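Local structure of aspartyl-tRNA synthetase 2 (Thermus thermophilus, 1N9W) at residues K9-G13 / Q14-L18; E378-K381 / Y382-P386; L125-Q128 / A129-R133. The protein activates L-aspartate with ATP and attaches it to both tRNA(Asp) and tRNA(Asn), acting as a homodimeric class II, non-discriminating aspartyl-tRNA synthetase. One frame throughout, in Å; residues are numbered along the deposited sequence.

Contact 1 of 3, residues K9-G13 / Q14-L18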
loop_
_atom_site.group_PDB
_atom_site.type_symbol
_atom_site.label_atom_id
_atom_site.label_comp_id
_atom_site.label_asym_id
_atom_site.label_seq_id
_atom_site.Cartn_x
_atom_site.Cartn_y
_atom_site.Cartn_z
ATOM N N LYS B 9 29.384 8.471 10.188
ATOM C CA LYS B 9 30.563 8.961 9.473
ATOM C C LYS B 9 30.678 10.484 9.525
ATOM O O LYS B 9 31.777 11.032 9.598
ATOM C CB LYS B 9 30.529 8.540 8.000
ATOM C CG LYS B 9 31.196 7.203 7.692
ATOM C CD LYS B 9 30.448 6.021 8.300
ATOM C CE LYS B 9 31.165 4.712 7.987
ATOM N NZ LYS B 9 30.488 3.531 8.596
ATOM N N ALA B 10 29.543 11.171 9.492
ATOM C CA ALA B 10 29.565 12.628 9.510
ATOM C C ALA B 10 29.646 13.227 10.906
ATOM O O ALA B 10 29.449 14.425 11.071
ATOM C CB ALA B 10 28.341 13.170 8.784
ATOM N N HIS B 11 29.955 12.412 11.908
ATOM C CA HIS B 11 30.019 12.920 13.268
ATOM C C HIS B 11 31.280 12.555 14.018
ATOM O O HIS B 11 31.317 12.620 15.242
ATOM C CB HIS B 11 28.799 12.423 14.046
ATOM C CG HIS B 11 27.499 12.928 13.507
ATOM N ND1 HIS B 11 26.816 13.980 14.075
ATOM C CD2 HIS B 11 26.776 12.543 12.430
ATOM C CE1 HIS B 11 25.725 14.223 13.371
ATOM N NE2 HIS B 11 25.675 13.366 12.368
ATOM N N VAL B 12 32.316 12.171 13.286
ATOM C CA VAL B 12 33.586 11.800 13.899
ATOM C C VAL B 12 34.106 12.972 14.736
ATOM O O VAL B 12 34.169 14.099 14.255
ATOM C CB VAL B 12 34.609 11.423 12.811
ATOM C CG1 VAL B 12 35.898 10.940 13.442
ATOM C CG2 VAL B 12 34.020 10.341 11.918
ATOM N N GLY B 13 34.459 12.701 15.990
ATOM C CA GLY B 13 34.960 13.748 16.858
ATOM C C GLY B 13 33.893 14.421 17.703
ATOM O O GLY B 13 34.192 15.191 18.620
ATOM N N GLN B 14 32.634 14.132 17.407
ATOM C CA GLN B 14 31.541 14.734 18.165
ATOM C C GLN B 14 30.864 13.758 19.116
ATOM O O GLN B 14 31.110 12.550 19.077
ATOM C CB GLN B 14 30.509 15.305 17.198
ATOM C CG GLN B 14 31.093 16.361 16.287
ATOM C CD GLN B 14 30.198 16.688 15.114
ATOM O OE1 GLN B 14 29.050 17.094 15.283
ATOM N NE2 GLN B 14 30.725 16.512 13.907
ATOM N N GLU B 15 30.013 14.302 19.973
ATOM C CA GLU B 15 29.271 13.512 20.927
ATOM C C GLU B 15 27.923 13.258 20.263
ATOM O O GLU B 15 27.280 14.197 19.786
ATOM C CB GLU B 15 29.063 14.295 22.227
ATOM C CG GLU B 15 28.991 13.430 23.475
ATOM C CD GLU B 15 30.352 13.258 24.138
ATOM O OE1 GLU B 15 30.806 14.202 24.830
ATOM O OE2 GLU B 15 30.983 12.188 23.959
ATOM N N VAL B 16 27.508 11.997 20.193
ATOM C CA VAL B 16 26.225 11.667 19.584
ATOM C C VAL B 16 25.392 10.791 20.517
ATOM O O VAL B 16 25.881 10.294 21.542
ATOM C CB VAL B 16 26.401 10.921 18.226
ATOM C CG1 VAL B 16 27.298 11.721 17.299
ATOM C CG2 VAL B 16 26.957 9.523 18.450
ATOM N N GLU B 17 24.123 10.624 20.171
ATOM C CA GLU B 17 23.230 9.789 20.967
ATOM C C GLU B 17 22.730 8.665 20.075
ATOM O O GLU B 17 22.295 8.908 18.956
ATOM C CB GLU B 17 22.046 10.606 21.485
ATOM C CG GLU B 17 21.231 9.860 22.525
ATOM C CD GLU B 17 20.142 10.703 23.158
ATOM O OE1 GLU B 17 19.038 10.796 22.563
ATOM O OE2 GLU B 17 20.400 11.285 24.246
ATOM N N LEU B 18 22.816 7.431 20.557
ATOM C CA LEU B 18 22.364 6.282 19.769
ATOM C C LEU B 18 21.188 5.606 20.475
ATOM O O LEU B 18 21.067 5.676 21.701
ATOM C CB LEU B 18 23.508 5.267 19.620
ATOM C CG LEU B 18 24.845 5.740 19.002
ATOM C CD1 LEU B 18 25.945 4.784 19.377
ATOM C CD2 LEU B 18 24.707 5.850 17.495
#
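The Q14 side chain turns back across H11, the residue that opens the turn, its amide oblique to the imidazole. CB of Q14 begins 3.4 Å from H11 O, and CG, set beside its backbone N (chi1 -60°), lies 3.7 Å from G13 C. The chain then runs extended: CD passes 4.2 Å from H11 CA, and NE2 reaches within 3.7 Å of it. The other branch, OE1, stops 4.0 Å from H11 ND1, with amide and imidazole planes 40° apart, so the two polar groups are neighbours without a bond. The backbone does the holding: Q14 N donates to H11 O at 3.0 Å. V16, buried, is the apolar member, and its CG1 comes 3.7 Å from H11 CB. A flexible glutamine suits the exposed side and a compact valine the inner one, where V65 of strand 58-67 also packs. G13 takes a positive phi at which a CB would collide with the carbonyl O of V12, hence glycine. The arrangement is a type II beta turn, H11 to Q14, leading into the first strand of the OB-fold, the anticodon-binding module, with the tRNA-contacting N68 and E76 about 9 Å from the V12 side chain.

Contact 2 of 3, residues E378-K381 / Y382-P386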
loop_
_atom_site.group_PDB
_atom_site.type_symbol
_atom_site.label_atom_id
_atom_site.label_comp_id
_atom_site.label_asym_id
_atom_site.label_seq_id
_atom_site.Cartn_x
_atom_site.Cartn_y
_atom_site.Cartn_z
ATOM N N GLU B 378 -22.892 -9.174 -16.173
ATOM C CA GLU B 378 -23.583 -7.893 -16.134
ATOM C C GLU B 378 -22.792 -6.675 -16.584
ATOM O O GLU B 378 -23.155 -6.022 -17.565
ATOM C CB GLU B 378 -24.140 -7.639 -14.736
ATOM C CG GLU B 378 -25.520 -8.219 -14.545
ATOM C CD GLU B 378 -26.543 -7.561 -15.453
ATOM O OE1 GLU B 378 -27.648 -8.116 -15.606
ATOM O OE2 GLU B 378 -26.244 -6.481 -16.009
ATOM N N VAL B 379 -21.716 -6.360 -15.875
ATOM C CA VAL B 379 -20.915 -5.195 -16.227
ATOM C C VAL B 379 -20.508 -5.176 -17.698
ATOM O O VAL B 379 -20.489 -4.117 -18.321
ATOM C CB VAL B 379 -19.639 -5.095 -15.352
ATOM C CG1 VAL B 379 -18.717 -6.269 -15.626
ATOM C CG2 VAL B 379 -18.927 -3.781 -15.628
ATOM N N PHE B 380 -20.193 -6.338 -18.258
ATOM C CA PHE B 380 -19.775 -6.392 -19.653
ATOM C C PHE B 380 -20.893 -6.061 -20.642
ATOM O O PHE B 380 -20.742 -6.232 -21.850
ATOM C CB PHE B 380 -19.165 -7.752 -19.979
ATOM C CG PHE B 380 -17.935 -8.064 -19.179
ATOM C CD1 PHE B 380 -18.040 -8.639 -17.915
ATOM C CD2 PHE B 380 -16.669 -7.768 -19.679
ATOM C CE1 PHE B 380 -16.903 -8.916 -17.164
ATOM C CE2 PHE B 380 -15.527 -8.040 -18.934
ATOM C CZ PHE B 380 -15.643 -8.618 -17.671
ATOM N N LYS B 381 -22.017 -5.594 -20.116
ATOM C CA LYS B 381 -23.145 -5.199 -20.941
ATOM C C LYS B 381 -23.196 -3.674 -20.929
ATOM O O LYS B 381 -24.212 -3.065 -21.268
ATOM C CB LYS B 381 -24.441 -5.788 -20.379
ATOM C CG LYS B 381 -24.648 -7.245 -20.758
ATOM C CD LYS B 381 -25.544 -7.979 -19.771
ATOM C CE LYS B 381 -26.701 -7.192 -19.374
ATOM N NZ LYS B 381 -27.731 -7.677 -18.672
ATOM N N TYR B 382 -22.084 -3.062 -20.527
ATOM C CA TYR B 382 -22.000 -1.611 -20.461
ATOM C C TYR B 382 -20.707 -1.060 -21.038
ATOM O O TYR B 382 -19.963 -0.343 -20.369
ATOM C CB TYR B 382 -22.193 -1.144 -19.021
ATOM C CG TYR B 382 -23.574 -1.456 -18.495
ATOM C CD1 TYR B 382 -24.667 -0.657 -18.831
ATOM C CD2 TYR B 382 -23.799 -2.581 -17.697
ATOM C CE1 TYR B 382 -25.952 -0.970 -18.385
ATOM C CE2 TYR B 382 -25.077 -2.904 -17.247
ATOM C CZ TYR B 382 -26.149 -2.093 -17.596
ATOM O OH TYR B 382 -27.414 -2.410 -17.160
ATOM N N GLY B 383 -20.457 -1.417 -22.294
ATOM C CA GLY B 383 -19.285 -0.946 -23.002
ATOM C C GLY B 383 -17.945 -1.049 -22.304
ATOM O O GLY B 383 -17.142 -0.117 -22.370
ATOM N N MET B 384 -17.687 -2.164 -21.629
ATOM C CA MET B 384 -16.398 -2.339 -20.977
ATOM C C MET B 384 -15.395 -2.269 -22.128
ATOM O O MET B 384 -15.478 -3.044 -23.082
ATOM C CB MET B 384 -16.316 -3.708 -20.293
ATOM C CG MET B 384 -15.171 -3.820 -19.304
ATOM S SD MET B 384 -15.399 -2.823 -17.813
ATOM C CE MET B 384 -15.575 -4.082 -16.669
ATOM N N PRO B 385 -14.441 -1.334 -22.061
ATOM C CA PRO B 385 -13.432 -1.174 -23.114
ATOM C C PRO B 385 -12.378 -2.273 -23.152
ATOM O O PRO B 385 -12.156 -2.960 -22.156
ATOM C CB PRO B 385 -12.822 0.179 -22.784
ATOM C CG PRO B 385 -12.821 0.149 -21.276
ATOM C CD PRO B 385 -14.204 -0.383 -20.959
ATOM N N PRO B 386 -11.717 -2.460 -24.309
ATOM C CA PRO B 386 -10.690 -3.503 -24.368
ATOM C C PRO B 386 -9.675 -3.238 -23.259
ATOM O O PRO B 386 -9.174 -2.120 -23.117
ATOM C CB PRO B 386 -10.104 -3.337 -25.771
ATOM C CG PRO B 386 -10.345 -1.895 -26.084
ATOM C CD PRO B 386 -11.739 -1.674 -25.555
#
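Y382 N donates to V379 O at 2.9 Å, a bent bond (N-H...O 131°) whose donor stands above the carbonyl plane. It closes a tight bend of the chain and lays the tyrosine ring back along the preceding residues. With CG beside its own backbone N (chi1 -65°), the ring has K381 O over one face, 3.3 Å from CG of Y382, while V379 O sits at the ring edge. E378 runs alongside, pointing the same way, its carboxylate turned 30° from the ring and its OE2 4.0 Å from Y382 CE2. That carboxylate is also paired with K381: NZ of K381 lies 3.1 Å from E378 OE1 in a salt bridge whose individual hydrogen bonds are weak. M384 doubles back so that its CE rests 3.5 Å from V379 CG2, and its CB lies 4.1 Å from F380 CD2; the unbranched, flexible methionine suits this bent path. G383, at positive phi, lets the chain turn between these two groups. The second subunit covers much of this loop: its P91 O takes a hydrogen bond from Y382 OH, and its R117 NH1 bonds to Y382 O. A phenylalanine in place of Y382 would probably leave that P91 carbonyl without its hydroxyl mate at the interface. Carbonyl oxygens and the E378 carboxylate border the tyrosine ring while V379, F380 and M384 form an apolar cluster; the polar bonds of Y382 to the second subunit tie this irregular loop into the dimer interface, just ahead of the motif 3 strand 387-393.

Contact 3 of 3, residues L125-Q128 / A129-R133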
loop_
_atom_site.group_PDB
_atom_site.type_symbol
_atom_site.label_atom_id
_atom_site.label_comp_id
_atom_site.label_asym_id
_atom_site.label_seq_id
_atom_site.Cartn_x
_atom_site.Cartn_y
_atom_site.Cartn_z
ATOM N N LEU B 125 12.811 -7.958 3.689
ATOM C CA LEU B 125 11.550 -7.254 3.888
ATOM C C LEU B 125 11.722 -5.758 3.597
ATOM O O LEU B 125 10.806 -5.101 3.094
ATOM C CB LEU B 125 11.040 -7.469 5.329
ATOM C CG LEU B 125 10.724 -8.913 5.756
ATOM C CD1 LEU B 125 10.231 -8.953 7.200
ATOM C CD2 LEU B 125 9.658 -9.498 4.829
ATOM N N LYS B 126 12.905 -5.237 3.905
ATOM C CA LYS B 126 13.224 -3.833 3.674
ATOM C C LYS B 126 13.290 -3.609 2.159
ATOM O O LYS B 126 12.809 -2.599 1.639
ATOM C CB LYS B 126 14.568 -3.498 4.328
ATOM C CG LYS B 126 15.031 -2.054 4.193
ATOM C CD LYS B 126 14.076 -1.090 4.867
ATOM C CE LYS B 126 14.633 0.331 4.885
ATOM N NZ LYS B 126 13.578 1.330 5.281
ATOM N N VAL B 127 13.873 -4.572 1.455
ATOM C CA VAL B 127 13.988 -4.482 0.011
ATOM C C VAL B 127 12.599 -4.594 -0.615
ATOM O O VAL B 127 12.273 -3.868 -1.550
ATOM C CB VAL B 127 14.946 -5.592 -0.526
ATOM C CG1 VAL B 127 14.914 -5.637 -2.050
ATOM C CG2 VAL B 127 16.373 -5.307 -0.049
ATOM N N GLN B 128 11.770 -5.483 -0.075
ATOM C CA GLN B 128 10.411 -5.652 -0.600
ATOM C C GLN B 128 9.602 -4.354 -0.473
ATOM O O GLN B 128 8.844 -4.006 -1.372
ATOM C CB GLN B 128 9.680 -6.755 0.146
ATOM C CG GLN B 128 8.305 -7.057 -0.431
ATOM C CD GLN B 128 7.603 -8.153 0.327
ATOM O OE1 GLN B 128 6.860 -7.894 1.273
ATOM N NE2 GLN B 128 7.851 -9.395 -0.070
ATOM N N ALA B 129 9.762 -3.660 0.654
ATOM C CA ALA B 129 9.043 -2.422 0.872
ATOM C C ALA B 129 9.487 -1.420 -0.174
ATOM O O ALA B 129 8.689 -0.614 -0.664
ATOM C CB ALA B 129 9.307 -1.876 2.277
ATOM N N ALA B 130 10.763 -1.462 -0.534
ATOM C CA ALA B 130 11.252 -0.533 -1.544
ATOM C C ALA B 130 10.637 -0.893 -2.900
ATOM O O ALA B 130 10.119 -0.015 -3.587
ATOM C CB ALA B 130 12.784 -0.576 -1.601
ATOM N N LEU B 131 10.649 -2.176 -3.270
ATOM C CA LEU B 131 10.061 -2.603 -4.557
ATOM C C LEU B 131 8.598 -2.175 -4.699
ATOM O O LEU B 131 8.172 -1.729 -5.764
ATOM C CB LEU B 131 10.140 -4.126 -4.702
ATOM C CG LEU B 131 11.544 -4.743 -4.763
ATOM C CD1 LEU B 131 11.453 -6.239 -4.540
ATOM C CD2 LEU B 131 12.201 -4.422 -6.105
ATOM N N VAL B 132 7.830 -2.325 -3.628
ATOM C CA VAL B 132 6.423 -1.952 -3.664
ATOM C C VAL B 132 6.263 -0.433 -3.789
ATOM O O VAL B 132 5.344 0.051 -4.465
ATOM C CB VAL B 132 5.705 -2.475 -2.398
ATOM C CG1 VAL B 132 4.273 -1.977 -2.352
ATOM C CG2 VAL B 132 5.736 -3.999 -2.389
ATOM N N ARG B 133 7.153 0.321 -3.143
ATOM C CA ARG B 133 7.100 1.778 -3.218
ATOM C C ARG B 133 7.327 2.185 -4.681
ATOM O O ARG B 133 6.625 3.051 -5.213
ATOM C CB ARG B 133 8.182 2.405 -2.314
ATOM C CG ARG B 133 8.213 3.943 -2.285
ATOM C CD ARG B 133 9.450 4.440 -1.516
ATOM N NE ARG B 133 9.477 3.863 -0.179
ATOM C CZ ARG B 133 10.541 3.315 0.397
ATOM N NH1 ARG B 133 11.706 3.266 -0.239
ATOM N NH2 ARG B 133 10.427 2.778 1.607
HETATM O O HOH W 1 11.159 1.551 3.591
#
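V132 holds CG1 anti to its backbone N (chi1 174°), which leaves CG2 beside that N and only 3.3 Å from Q128 O one turn earlier. L131 is set differently: its CG lies beside the backbone N (chi1 -64°), 3.4 Å from V127 O, and its CD1 reaches 4.3 Å from V127 CG1, a loose apolar contact one turn apart. The backbone makes the alpha-helical i+4 to i hydrogen bonds; that from L131 N to V127 O is 2.9 Å and nearly straight (165°). The alanines A129 and A130 suit their places by being small: CB of A130 packs just 3.3 Å from V127 O. On the partly exposed side a water accepts a hydrogen bond from K126 NZ at 3.0 Å; its link to R133 NH2 is weak and too short to be sure of. R133 bends at its third torsion, so that its guanidinium has A130 CA over one face, 4.0 Å above the plane and offset toward the rim of the group. V127, L131 and V132 pack within the domain and Q128 extends toward E395, predicted to bind ATP, while L125 and A129 meet M186 and E146 of the second subunit. The segment belongs to the long motif 1 helix of class II synthetases, a dimer-interface element. Its chemistry is divided by side: apolar chains face the domain, whereas the like charges of K126 and R133 are 5.1 Å apart from NZ to NH2, and the salt bridge of R133 to D140 of the second subunit probably offsets part of their repulsion.

How the contacts relate
Contact 1 is a surface turn in the OB-fold, whereas contacts 2 and 3 are buried in the catalytic domain, where both also meet the second subunit; no element is shared by any two of them. Contacts 1 and 2 lie on opposite sides of the chain's centre, about 62 Å apart between centres, with contact 3 close to the middle. Each is built from sequence neighbours, yet the chemistry follows location. At residues 9-18 one turn bond and an exposed amide mark the surface; at 378-386 an irregular loop relies on a bent bond, a salt bridge, a tyrosine ring bordered by carbonyls and a small apolar cluster; at 125-133 a regular helix supplies its own backbone bonds and spends its side chains on neighbouring helices and the dimer partner.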